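Local coordinates for uncharacterized protein (Leishmania major, PDB 2B4W) that is of unknown function but probably adopts the five-bladed beta-propeller fold of the beta-fructosidase clan, at residues L145-R150 with V162-I167; Y85-N90 with I135-L140; P251-K256 with S281-S286. One frame throughout, in Å; residues are numbered along the deposited sequence.

Contact 1: L145-R150 with V162-I167; sequences LGVFSR and VILNSI
Leu145 and Val147 pair with Leu164 and Val162 across a beta hairpin; the two strand segments run at 144° to each other, antiparallel with marked twist. Both are hydrogen-bonded pairs, and each exchanges two backbone bonds: Leu164 N reaches Leu145 O at 2.7 Å, and Val162 N reaches Val147 O at 2.8 Å. Between them Gly146 faces Ile163 as a non-hydrogen-bonded pair, their CA atoms 4.6 Å apart. The side chains of both hydrogen-bonded pairs share one face of the sheet. There the CG2 methyl of Val147 meets the CD1 of Leu164 at 3.8 Å; it is the branch lying beside the backbone N, the other methyl being turned anti to that N (chi1 -169°). Val147 CB also lies 4.2 Å from Val162 CG1. Leu145, its CG swung anti to the backbone N (chi1 -172°), sends CD2 toward the turn that follows Leu164, to the CD1 of Ile167, 3.8 Å away. The side chain of Ile167 leaves the backbone to one side, but its terminal CD1 meets both methyls of Leu145. Val137, on the neighbouring strand 136-139, also touches Leu145 and Val147. Four backbone bonds thus join the second and third strands of one four-stranded antiparallel sheet, while apolar branch contacts extend the packing to Ile167 in the turn beyond.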
ATOM      1  N   LEU A 145     -11.138 -13.475   6.637  1.00 23.40           N
ATOM      2  CA  LEU A 145     -10.189 -12.377   6.594  1.00 27.22           C
ATOM      3  C   LEU A 145      -8.744 -12.839   6.562  1.00 28.30           C
ATOM      4  O   LEU A 145      -8.232 -13.446   7.498  1.00 28.43           O
ATOM      5  CB  LEU A 145     -10.435 -11.464   7.800  1.00 25.38           C
ATOM      6  CG  LEU A 145      -9.666 -10.145   7.832  1.00 19.06           C
ATOM      7  CD1 LEU A 145     -10.329  -9.076   6.982  1.00 21.41           C
ATOM      8  CD2 LEU A 145      -9.525  -9.650   9.266  1.00 29.63           C
ATOM      9  N   GLY A 146      -8.053 -12.552   5.452  1.00 17.83           N
ATOM     10  CA  GLY A 146      -6.620 -12.756   5.431  1.00 12.16           C
ATOM     11  C   GLY A 146      -5.907 -11.582   6.077  1.00 17.06           C
ATOM     12  O   GLY A 146      -6.224 -10.413   5.816  1.00 23.48           O
ATOM     13  N   VAL A 147      -4.937 -11.879   6.944  1.00 25.55           N
ATOM     14  CA  VAL A 147      -4.194 -10.790   7.572  1.00 18.34           C
ATOM     15  C   VAL A 147      -2.688 -11.005   7.433  1.00 24.19           C
ATOM     16  O   VAL A 147      -2.137 -12.067   7.719  1.00 21.77           O
ATOM     17  CB  VAL A 147      -4.552 -10.593   9.059  1.00 22.26           C
ATOM     18  CG1 VAL A 147      -3.946  -9.282   9.563  1.00 34.18           C
ATOM     19  CG2 VAL A 147      -6.059 -10.604   9.293  1.00 27.20           C
ATOM     20  N   PHE A 148      -2.033  -9.937   6.986  1.00 22.56           N
ATOM     21  CA  PHE A 148      -0.585  -9.898   6.897  1.00 24.51           C
ATOM     22  C   PHE A 148       0.026  -9.010   7.985  1.00 27.54           C
ATOM     23  O   PHE A 148      -0.372  -7.857   8.164  1.00 25.35           O
ATOM     24  CB  PHE A 148      -0.113  -9.335   5.561  1.00 25.46           C
ATOM     25  CG  PHE A 148      -0.513 -10.149   4.342  1.00 19.39           C
ATOM     26  CD1 PHE A 148      -1.715  -9.941   3.681  1.00 22.53           C
ATOM     27  CD2 PHE A 148       0.364 -11.108   3.878  1.00 22.10           C
ATOM     28  CE1 PHE A 148      -2.063 -10.683   2.563  1.00 15.23           C
ATOM     29  CE2 PHE A 148       0.020 -11.849   2.762  1.00 30.66           C
ATOM     30  CZ  PHE A 148      -1.173 -11.623   2.098  1.00 18.96           C
ATOM     31  N   SER A 149       1.002  -9.553   8.690  1.00 22.94           N
ATOM     32  CA  SER A 149       1.745  -8.831   9.713  1.00 16.45           C
ATOM     33  C   SER A 149       3.126  -8.455   9.217  1.00 23.19           C
ATOM     34  O   SER A 149       3.491  -8.874   8.119  1.00 23.95           O
ATOM     35  CB  SER A 149       1.903  -9.738  10.945  1.00 27.89           C
ATOM     36  OG  SER A 149       2.693 -10.867  10.567  1.00 30.18           O
ATOM     37  N   ARG A 150       3.880  -7.682   9.986  1.00 30.47           N
ATOM     38  CA  ARG A 150       5.215  -7.277   9.574  1.00 24.59           C
ATOM     39  C   ARG A 150       6.102  -6.972  10.776  1.00 26.19           C
ATOM     40  O   ARG A 150       6.469  -5.818  11.018  1.00 31.66           O
ATOM     41  CB  ARG A 150       5.176  -6.051   8.649  1.00 24.28           C
ATOM     42  CG  ARG A 150       6.198  -6.082   7.529  1.00 23.53           C
ATOM     43  CD  ARG A 150       7.633  -5.972   8.043  1.00 30.76           C
ATOM     44  NE  ARG A 150       7.782  -4.680   8.699  1.00 29.79           N
ATOM     45  CZ  ARG A 150       8.396  -3.593   8.281  1.00 30.63           C
ATOM     46  NH1 ARG A 150       9.017  -3.540   7.109  1.00 30.52           N
ATOM     47  NH2 ARG A 150       8.396  -2.510   9.059  1.00 39.23           N
ATOM     48  N   VAL A 162      -1.887 -14.729   8.690  1.00 32.79           N
ATOM     49  CA  VAL A 162      -2.862 -15.578   9.358  1.00 33.50           C
ATOM     50  C   VAL A 162      -4.278 -15.320   8.868  1.00 19.54           C
ATOM     51  O   VAL A 162      -4.757 -14.212   8.600  1.00 16.87           O
ATOM     52  CB  VAL A 162      -2.805 -15.381  10.888  1.00 33.41           C
ATOM     53  CG1 VAL A 162      -3.388 -14.029  11.261  1.00 23.63           C
ATOM     54  CG2 VAL A 162      -3.527 -16.532  11.577  1.00 32.52           C
ATOM     55  N   ILE A 163      -5.017 -16.421   8.726  1.00 23.67           N
ATOM     56  CA  ILE A 163      -6.408 -16.272   8.326  1.00 26.28           C
ATOM     57  C   ILE A 163      -7.316 -16.125   9.537  1.00 28.88           C
ATOM     58  O   ILE A 163      -7.303 -17.036  10.372  1.00 43.99           O
ATOM     59  CB  ILE A 163      -6.894 -17.496   7.529  1.00 24.86           C
ATOM     60  CG1 ILE A 163      -6.136 -17.735   6.224  1.00 25.49           C
ATOM     61  CG2 ILE A 163      -8.396 -17.394   7.303  1.00 29.39           C
ATOM     62  CD1 ILE A 163      -6.383 -19.075   5.570  1.00 28.35           C
ATOM     63  N   LEU A 164      -8.095 -15.059   9.647  1.00 25.69           N
ATOM     64  CA  LEU A 164      -9.025 -14.958  10.780  1.00 28.27           C
ATOM     65  C   LEU A 164     -10.473 -15.126  10.326  1.00 23.76           C
ATOM     66  O   LEU A 164     -10.732 -15.044   9.127  1.00 27.03           O
ATOM     67  CB  LEU A 164      -8.868 -13.624  11.489  1.00 27.86           C
ATOM     68  CG  LEU A 164      -7.538 -13.167  12.038  1.00 25.49           C
ATOM     69  CD1 LEU A 164      -7.672 -11.745  12.589  1.00 28.26           C
ATOM     70  CD2 LEU A 164      -7.027 -14.087  13.128  1.00 30.25           C
ATOM     71  N   ASN A 165     -11.405 -15.358  11.260  1.00 26.44           N
ATOM     72  CA  ASN A 165     -12.802 -15.527  10.910  1.00 25.32           C
ATOM     73  C   ASN A 165     -13.449 -14.238  10.413  1.00 30.06           C
ATOM     74  O   ASN A 165     -14.365 -14.307   9.581  1.00 25.43           O
ATOM     75  CB  ASN A 165     -13.669 -16.051  12.075  1.00 18.34           C
ATOM     76  CG  ASN A 165     -13.275 -17.464  12.462  1.00 19.39           C
ATOM     77  OD1 ASN A 165     -13.191 -18.351  11.608  1.00 26.72           O
ATOM     78  ND2 ASN A 165     -13.011 -17.668  13.741  1.00 30.76           N
ATOM     79  N   SER A 166     -13.008 -13.106  10.929  1.00 33.58           N
ATOM     80  CA  SER A 166     -13.622 -11.832  10.601  1.00 23.74           C
ATOM     81  C   SER A 166     -12.882 -10.664  11.224  1.00 24.50           C
ATOM     82  O   SER A 166     -11.991 -10.861  12.041  1.00 32.49           O
ATOM     83  CB  SER A 166     -15.058 -11.736  11.120  1.00 24.32           C
ATOM     84  OG  SER A 166     -15.021 -11.696  12.535  1.00 34.00           O
ATOM     85  N   ILE A 167     -13.341  -9.479  10.807  1.00 28.21           N
ATOM     86  CA  ILE A 167     -12.671  -8.252  11.220  1.00 31.39           C
ATOM     87  C   ILE A 167     -12.770  -8.011  12.723  1.00 33.85           C
ATOM     88  O   ILE A 167     -11.926  -7.337  13.311  1.00 39.25           O
ATOM     89  CB  ILE A 167     -13.236  -7.019  10.485  1.00 35.12           C
ATOM     90  CG1 ILE A 167     -12.236  -5.881  10.341  1.00 34.42           C
ATOM     91  CG2 ILE A 167     -14.509  -6.563  11.185  1.00 41.42           C
ATOM     92  CD1 ILE A 167     -10.923  -6.170   9.664  1.00 43.08           C
TER

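Contact 2: Y85-N90 with I135-L140; sequences YIAKIN and IRVLQL
Residues Tyr85-Ile89 and Arg136-Gln139 run in nearly the same direction, at 26° with axes 6.1 Å apart at closest, a separation bridged by side chains and water. At one end the guanidinium of Arg136 lies flat over a face of the Tyr85 ring, their planes 3° apart. Arg136 CZ stands 3.5 Å from the ring centroid, a stacked cation-pi pair. Tyr85 sets its ring there with CG wedged between its backbone N and carbonyl carbon (chi1 56°), while the Arg136 chain bends at its second torsion, which brings the guanidinium over the ring. NH1 donates to Ile135 O at 2.9 Å, the oxygen lying in the guanidinium plane although NH1 stands above the plane of that carbonyl; NE has a second bond, to Asn193 O, and together these would limit rotation of the group. In the middle, Val137 CG2 lies 3.9 Å from Ala87 CB and 3.8 Å from Ile89 CD1. At the far end Gln139 OE1 accepts the backbone N of Asn90 at 2.9 Å in an almost straight bond, and Gln139 NE2 donates to Asn90 OD1 at 3.1 Å, coming from above that carbonyl's plane; NE2 also binds Gly143 O. The two amides are steeply inclined. Two waters both donate to Lys88 O, one also to Gln139 OE1, while the other accepts from Gln139 N. These are the first strands of two successive sheets, as expected for the inner strands of adjacent propeller blades. The buried cation is therefore probably stabilised by the ring and by carbonyl oxygens, and the far end is joined through the Gln139 amide, which bonds both backbone and side chain of Asn90, and through two waters rather than continuous strand pairing.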
ATOM      1  N   TYR A  85      -3.774   3.371   4.185  1.00 18.94           N
ATOM      2  CA  TYR A  85      -4.028   2.142   3.440  1.00 19.10           C
ATOM      3  C   TYR A  85      -5.473   1.679   3.620  1.00 16.51           C
ATOM      4  O   TYR A  85      -6.089   1.878   4.660  1.00 22.11           O
ATOM      5  CB  TYR A  85      -3.112   0.984   3.797  1.00 19.88           C
ATOM      6  CG  TYR A  85      -3.033   0.521   5.220  1.00 23.90           C
ATOM      7  CD1 TYR A  85      -2.178   1.203   6.089  1.00 23.78           C
ATOM      8  CD2 TYR A  85      -3.764  -0.553   5.711  1.00 17.31           C
ATOM      9  CE1 TYR A  85      -2.075   0.801   7.410  1.00 24.20           C
ATOM     10  CE2 TYR A  85      -3.660  -0.948   7.032  1.00 15.61           C
ATOM     11  CZ  TYR A  85      -2.809  -0.262   7.875  1.00 26.30           C
ATOM     12  OH  TYR A  85      -2.664  -0.609   9.197  1.00 29.91           O
ATOM     13  N   ILE A  86      -5.992   1.048   2.563  1.00 17.44           N
ATOM     14  CA  ILE A  86      -7.409   0.716   2.571  1.00 17.06           C
ATOM     15  C   ILE A  86      -7.649  -0.717   2.099  1.00 17.08           C
ATOM     16  O   ILE A  86      -6.833  -1.351   1.445  1.00 20.13           O
ATOM     17  CB  ILE A  86      -8.281   1.621   1.672  1.00 16.32           C
ATOM     18  CG1 ILE A  86      -7.814   1.663   0.208  1.00 25.26           C
ATOM     19  CG2 ILE A  86      -8.436   3.021   2.228  1.00 13.53           C
ATOM     20  CD1 ILE A  86      -8.798   2.419  -0.681  1.00 25.35           C
ATOM     21  N   ALA A  87      -8.842  -1.175   2.470  1.00 18.58           N
ATOM     22  CA  ALA A  87      -9.344  -2.466   2.023  1.00 13.88           C
ATOM     23  C   ALA A  87     -10.863  -2.425   2.072  1.00 17.64           C
ATOM     24  O   ALA A  87     -11.421  -1.603   2.796  1.00 16.69           O
ATOM     25  CB  ALA A  87      -8.786  -3.614   2.827  1.00 15.68           C
ATOM     26  N   LYS A  88     -11.482  -3.291   1.273  1.00 17.40           N
ATOM     27  CA  LYS A  88     -12.927  -3.489   1.333  1.00 15.43           C
ATOM     28  C   LYS A  88     -13.219  -4.865   1.923  1.00 14.95           C
ATOM     29  O   LYS A  88     -12.791  -5.893   1.413  1.00 18.83           O
ATOM     30  CB  LYS A  88     -13.579  -3.318  -0.030  1.00 17.27           C
ATOM     31  CG  LYS A  88     -15.080  -3.451  -0.134  1.00 18.01           C
ATOM     32  CD  LYS A  88     -15.542  -3.467  -1.604  1.00 18.11           C
ATOM     33  CE  LYS A  88     -15.772  -4.883  -2.073  1.00 38.40           C
ATOM     34  NZ  LYS A  88     -16.037  -4.983  -3.545  1.00 54.13           N
ATOM     35  N   ILE A  89     -13.955  -4.834   3.037  1.00 14.22           N
ATOM     36  CA  ILE A  89     -14.438  -6.081   3.641  1.00 16.81           C
ATOM     37  C   ILE A  89     -15.931  -5.914   3.900  1.00 18.21           C
ATOM     38  O   ILE A  89     -16.393  -4.937   4.493  1.00 19.19           O
ATOM     39  CB  ILE A  89     -13.623  -6.485   4.868  1.00 27.78           C
ATOM     40  CG1 ILE A  89     -12.122  -6.616   4.563  1.00 34.18           C
ATOM     41  CG2 ILE A  89     -14.096  -7.795   5.481  1.00 22.10           C
ATOM     42  CD1 ILE A  89     -11.360  -5.321   4.685  1.00 66.19           C
ATOM     43  N   ASN A  90     -16.689  -6.870   3.381  1.00 19.23           N
ATOM     44  CA  ASN A  90     -18.153  -6.826   3.401  1.00 28.04           C
ATOM     45  C   ASN A  90     -18.757  -5.467   3.094  1.00 29.40           C
ATOM     46  O   ASN A  90     -19.522  -4.859   3.855  1.00 15.78           O
ATOM     47  CB  ASN A  90     -18.682  -7.305   4.764  1.00 21.11           C
ATOM     48  CG  ASN A  90     -18.344  -8.770   4.958  1.00 23.39           C
ATOM     49  OD1 ASN A  90     -18.467  -9.537   4.009  1.00 26.17           O
ATOM     50  ND2 ASN A  90     -17.918  -9.130   6.159  1.00 32.09           N
ATOM     51  N   ILE A 135       0.927  -3.701   8.490  1.00 24.44           N
ATOM     52  CA  ILE A 135      -0.138  -4.675   8.662  1.00 20.20           C
ATOM     53  C   ILE A 135      -1.283  -4.395   7.678  1.00 18.87           C
ATOM     54  O   ILE A 135      -1.717  -3.239   7.597  1.00 29.57           O
ATOM     55  CB  ILE A 135      -0.740  -4.687  10.083  1.00 29.24           C
ATOM     56  CG1 ILE A 135       0.277  -4.905  11.206  1.00 29.53           C
ATOM     57  CG2 ILE A 135      -1.883  -5.719  10.138  1.00 20.17           C
ATOM     58  CD1 ILE A 135       0.049  -4.144  12.499  1.00 22.09           C
ATOM     59  N   ARG A 136      -1.714  -5.426   6.960  1.00 19.62           N
ATOM     60  CA  ARG A 136      -2.678  -5.365   5.878  1.00 19.24           C
ATOM     61  C   ARG A 136      -3.674  -6.519   5.892  1.00 22.03           C
ATOM     62  O   ARG A 136      -3.424  -7.636   6.340  1.00 27.69           O
ATOM     63  CB  ARG A 136      -2.021  -5.412   4.492  1.00 17.19           C
ATOM     64  CG  ARG A 136      -1.091  -4.280   4.136  1.00 21.11           C
ATOM     65  CD  ARG A 136      -1.742  -2.936   4.408  1.00 21.83           C
ATOM     66  NE  ARG A 136      -0.911  -1.792   4.053  1.00 20.68           N
ATOM     67  CZ  ARG A 136      -0.144  -1.086   4.868  1.00 22.11           C
ATOM     68  NH1 ARG A 136      -0.030  -1.349   6.165  1.00 20.43           N
ATOM     69  NH2 ARG A 136       0.552  -0.065   4.397  1.00 23.99           N
ATOM     70  N   VAL A 137      -4.860  -6.216   5.338  1.00 18.76           N
ATOM     71  CA  VAL A 137      -5.895  -7.242   5.293  1.00 12.40           C
ATOM     72  C   VAL A 137      -6.576  -7.271   3.935  1.00 15.69           C
ATOM     73  O   VAL A 137      -6.430  -6.321   3.170  1.00 19.87           O
ATOM     74  CB  VAL A 137      -7.000  -6.996   6.339  1.00 24.46           C
ATOM     75  CG1 VAL A 137      -6.396  -6.818   7.725  1.00 20.09           C
ATOM     76  CG2 VAL A 137      -7.851  -5.768   5.997  1.00 26.66           C
ATOM     77  N   LEU A 138      -7.324  -8.348   3.765  1.00 17.04           N
ATOM     78  CA  LEU A 138      -8.289  -8.518   2.705  1.00 18.62           C
ATOM     79  C   LEU A 138      -9.320  -9.602   3.052  1.00 22.75           C
ATOM     80  O   LEU A 138      -9.151 -10.449   3.908  1.00 22.07           O
ATOM     81  CB  LEU A 138      -7.676  -8.870   1.361  1.00 20.51           C
ATOM     82  CG  LEU A 138      -7.018 -10.168   0.944  1.00 30.48           C
ATOM     83  CD1 LEU A 138      -7.833 -11.420   0.768  1.00 51.41           C
ATOM     84  CD2 LEU A 138      -6.452  -9.922  -0.479  1.00 53.32           C
ATOM     85  N   GLN A 139     -10.385  -9.558   2.253  1.00 14.47           N
ATOM     86  CA  GLN A 139     -11.406 -10.598   2.281  1.00 18.87           C
ATOM     87  C   GLN A 139     -11.065 -11.727   1.312  1.00 28.48           C
ATOM     88  O   GLN A 139     -10.825 -11.426   0.130  1.00 26.85           O
ATOM     89  CB  GLN A 139     -12.752  -9.975   1.893  1.00 24.35           C
ATOM     90  CG  GLN A 139     -13.894 -11.003   1.995  1.00 29.06           C
ATOM     91  CD  GLN A 139     -15.085 -10.281   2.608  1.00 33.45           C
ATOM     92  OE1 GLN A 139     -15.305  -9.139   2.217  1.00 23.33           O
ATOM     93  NE2 GLN A 139     -15.782 -10.932   3.525  1.00 43.79           N
ATOM     94  N   LEU A 140     -11.016 -12.957   1.793  1.00 29.16           N
ATOM     95  CA  LEU A 140     -10.635 -14.145   1.047  1.00 23.83           C
ATOM     96  C   LEU A 140     -11.801 -14.715   0.248  1.00 17.36           C
ATOM     97  O   LEU A 140     -12.938 -14.275   0.397  1.00 21.51           O
ATOM     98  CB  LEU A 140     -10.086 -15.252   1.972  1.00 25.16           C
ATOM     99  CG  LEU A 140      -8.791 -14.895   2.711  1.00 38.73           C
ATOM    100  CD1 LEU A 140      -8.496 -15.855   3.860  1.00 39.25           C
ATOM    101  CD2 LEU A 140      -7.614 -14.874   1.745  1.00 52.96           C
TER
HETATM  102  O   HOH W   1     -14.631  -7.308  -0.137  1.00 22.17           O
HETATM  103  O   HOH W   2     -10.504  -7.141   0.434  1.00 30.11           O

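Contact 3: P251-K256 with S281-S286; sequences PPCEPK and SGVGDS
Two direct hydrogen bonds join Glu254-Lys256 to the turn at Gly284-Ser286. Lys256 N donates to Gly284 O at 2.7 Å, approaching nearly along the C=O axis. Ser286 OG donates to Glu254 O, also at 2.7 Å; OG sits between its own backbone N and carbonyl carbon (chi1 65°), which turns it onto that oxygen. A water donates to Asp285 O at 3.0 Å and may bridge to Lys256 NZ, though that half of the link is short and doubtful. The turn is closed by Ser286 N to Val283 O at 2.9 Å, and both central residues, Gly284 and Asp285, have positive phi (57° each), a left-handed beta turn of the I'/III' kind. Close van der Waals contacts accompany the bonds. Pro255 CA lies 4.0 Å from Gly284 CA, on the side where a side chain of Gly284 would point, so the bare CA makes the approach possible; Pro255 CA also sets carbon against carbonyl oxygen, 3.2 Å from Gly284 O. Lys256 CB lies 3.9 Å from Asp285 CB, and the lysine's aliphatic chain runs alongside Asp285 O. The apolar contact is made by Cys253, whose SG touches Val283 CG1 at a tight 3.3 Å. The ammonium of Lys256 also reaches beyond the two segments, to a salt bridge with Glu50, a hydrogen bond with Lys51 O and a cation-pi contact with Trp55. The loop between strands 238-245 and 264-271 is thus laid on the hairpin turn between strands 277-283 and 287-293; strand 16-23 packs against Pro251 and Cys253, strand 29-31 against Asp285 and Ser286.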
ATOM      1  N   PRO A 251       9.067   9.626 -13.047  1.00 20.99           N
ATOM      2  CA  PRO A 251       9.850  10.814 -13.386  1.00 22.95           C
ATOM      3  C   PRO A 251      10.804  11.210 -12.259  1.00 32.89           C
ATOM      4  O   PRO A 251      10.668  10.897 -11.076  1.00 24.14           O
ATOM      5  CB  PRO A 251       8.795  11.898 -13.592  1.00 21.16           C
ATOM      6  CG  PRO A 251       7.544  11.153 -13.935  1.00 17.31           C
ATOM      7  CD  PRO A 251       7.629   9.864 -13.167  1.00 17.27           C
ATOM      8  N   PRO A 252      11.855  11.904 -12.674  1.00 39.56           N
ATOM      9  CA  PRO A 252      12.836  12.425 -11.725  1.00 35.62           C
ATOM     10  C   PRO A 252      12.205  13.389 -10.728  1.00 19.16           C
ATOM     11  O   PRO A 252      11.353  14.220 -11.045  1.00 31.96           O
ATOM     12  CB  PRO A 252      13.818  13.185 -12.621  1.00 52.75           C
ATOM     13  CG  PRO A 252      13.070  13.442 -13.888  1.00 53.80           C
ATOM     14  CD  PRO A 252      12.194  12.229 -14.067  1.00 43.67           C
ATOM     15  N   CYS A 253      12.641  13.252  -9.475  1.00 31.54           N
ATOM     16  CA  CYS A 253      12.218  14.110  -8.386  1.00 26.56           C
ATOM     17  C   CYS A 253      13.181  13.926  -7.210  1.00 23.37           C
ATOM     18  O   CYS A 253      13.788  12.869  -7.056  1.00 27.81           O
ATOM     19  CB  CYS A 253      10.782  13.821  -7.956  1.00 27.71           C
ATOM     20  SG  CYS A 253      10.414  12.076  -7.654  1.00 33.06           S
ATOM     21  N   GLU A 254      13.308  14.965  -6.388  1.00 33.10           N
ATOM     22  CA  GLU A 254      14.170  14.898  -5.207  1.00 42.40           C
ATOM     23  C   GLU A 254      13.602  14.086  -4.060  1.00 36.77           C
ATOM     24  O   GLU A 254      12.485  14.293  -3.563  1.00 25.62           O
ATOM     25  CB  GLU A 254      14.452  16.332  -4.720  1.00 44.75           C
ATOM     26  CG  GLU A 254      14.969  17.212  -5.851  1.00 52.68           C
ATOM     27  CD  GLU A 254      16.315  16.728  -6.365  1.00 57.19           C
ATOM     28  OE1 GLU A 254      17.230  16.629  -5.521  1.00 51.42           O
ATOM     29  OE2 GLU A 254      16.449  16.453  -7.578  1.00 58.96           O
ATOM     30  N   PRO A 255      14.356  13.119  -3.548  1.00 32.67           N
ATOM     31  CA  PRO A 255      13.809  12.384  -2.397  1.00 38.79           C
ATOM     32  C   PRO A 255      13.745  13.294  -1.169  1.00 37.28           C
ATOM     33  O   PRO A 255      14.152  14.457  -1.196  1.00 27.26           O
ATOM     34  CB  PRO A 255      14.799  11.242  -2.189  1.00 32.80           C
ATOM     35  CG  PRO A 255      16.065  11.704  -2.832  1.00 28.08           C
ATOM     36  CD  PRO A 255      15.681  12.639  -3.935  1.00 32.33           C
ATOM     37  N   LYS A 256      13.210  12.729  -0.093  1.00 33.29           N
ATOM     38  CA  LYS A 256      13.148  13.466   1.162  1.00 36.44           C
ATOM     39  C   LYS A 256      14.595  13.777   1.567  1.00 35.70           C
ATOM     40  O   LYS A 256      14.948  14.893   1.925  1.00 49.08           O
ATOM     41  CB  LYS A 256      12.453  12.686   2.273  1.00 25.46           C
ATOM     42  CG  LYS A 256      12.022  13.546   3.454  1.00 27.37           C
ATOM     43  CD  LYS A 256      11.152  12.766   4.417  1.00 25.38           C
ATOM     44  CE  LYS A 256      10.581  13.645   5.519  1.00 20.90           C
ATOM     45  NZ  LYS A 256       9.534  14.578   5.068  1.00 28.08           N
ATOM     46  N   SER A 281       2.578   4.602  -6.349  1.00 16.63           N
ATOM     47  CA  SER A 281       3.643   4.406  -5.389  1.00 19.51           C
ATOM     48  C   SER A 281       4.101   5.717  -4.762  1.00 25.92           C
ATOM     49  O   SER A 281       4.068   6.747  -5.430  1.00 23.91           O
ATOM     50  CB  SER A 281       4.867   3.789  -6.067  1.00 18.05           C
ATOM     51  OG  SER A 281       5.789   3.261  -5.120  1.00 25.33           O
ATOM     52  N   GLY A 282       4.523   5.600  -3.500  1.00 24.28           N
ATOM     53  CA  GLY A 282       5.288   6.700  -2.914  1.00 25.79           C
ATOM     54  C   GLY A 282       6.653   6.686  -3.606  1.00 19.91           C
ATOM     55  O   GLY A 282       7.162   5.611  -3.914  1.00 30.31           O
ATOM     56  N   VAL A 283       7.196   7.865  -3.841  1.00 24.77           N
ATOM     57  CA  VAL A 283       8.459   8.058  -4.534  1.00 25.22           C
ATOM     58  C   VAL A 283       9.429   8.886  -3.689  1.00 23.42           C
ATOM     59  O   VAL A 283       9.112  10.028  -3.344  1.00 22.55           O
ATOM     60  CB  VAL A 283       8.185   8.744  -5.885  1.00 24.72           C
ATOM     61  CG1 VAL A 283       9.498   9.071  -6.573  1.00 45.73           C
ATOM     62  CG2 VAL A 283       7.296   7.872  -6.768  1.00 21.06           C
ATOM     63  N   GLY A 284      10.593   8.350  -3.335  1.00 24.80           N
ATOM     64  CA  GLY A 284      11.592   9.100  -2.574  1.00 21.59           C
ATOM     65  C   GLY A 284      11.145   9.663  -1.250  1.00 33.06           C
ATOM     66  O   GLY A 284      11.820  10.555  -0.714  1.00 26.46           O
ATOM     67  N   ASP A 285      10.041   9.191  -0.685  1.00 27.70           N
ATOM     68  CA  ASP A 285       9.398   9.691   0.515  1.00 24.95           C
ATOM     69  C   ASP A 285       9.050  11.172   0.365  1.00 21.14           C
ATOM     70  O   ASP A 285       8.956  11.906   1.353  1.00 23.80           O
ATOM     71  CB  ASP A 285      10.214   9.489   1.795  1.00 34.67           C
ATOM     72  CG  ASP A 285       9.935   8.152   2.459  1.00 33.84           C
ATOM     73  OD1 ASP A 285       9.393   7.226   1.812  1.00 24.66           O
ATOM     74  OD2 ASP A 285      10.258   7.984   3.651  1.00 23.63           O
ATOM     75  N   SER A 286       8.846  11.602  -0.875  1.00 16.35           N
ATOM     76  CA  SER A 286       8.458  12.985  -1.142  1.00 16.72           C
ATOM     77  C   SER A 286       7.352  13.214  -2.155  1.00 28.75           C
ATOM     78  O   SER A 286       6.705  14.282  -2.129  1.00 18.34           O
ATOM     79  CB  SER A 286       9.713  13.720  -1.665  1.00 22.37           C
ATOM     80  OG  SER A 286      10.138  13.213  -2.918  1.00 24.18           O
TER
HETATM   81  O   HOH W   3       8.640  14.504   2.730  1.00 26.79           O

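Along the chain, contact 2 opens first at Tyr85-Asn90 and closes at Ile135-Leu140, spanning the rest of one four-stranded sheet and joining its first strand to the first strand of the next. Contact 1 then closes a short hairpin, 145-149 with 159-164, within that second sheet. Contact 3 comes last, tying the loop after strand 238-245, an outer strand of the five-stranded sheet, to the hairpin turn 277-283/287-293 of the ten-stranded mixed sheet. The three follow in series, without nesting or crossing. Contacts 1 and 2 touch, Gly146 N lying 2.8 Å from Leu138 O. Contact 3 lies across the chain's centre, about 31 Å from contact 1 and 26 Å from contact 2 between centres.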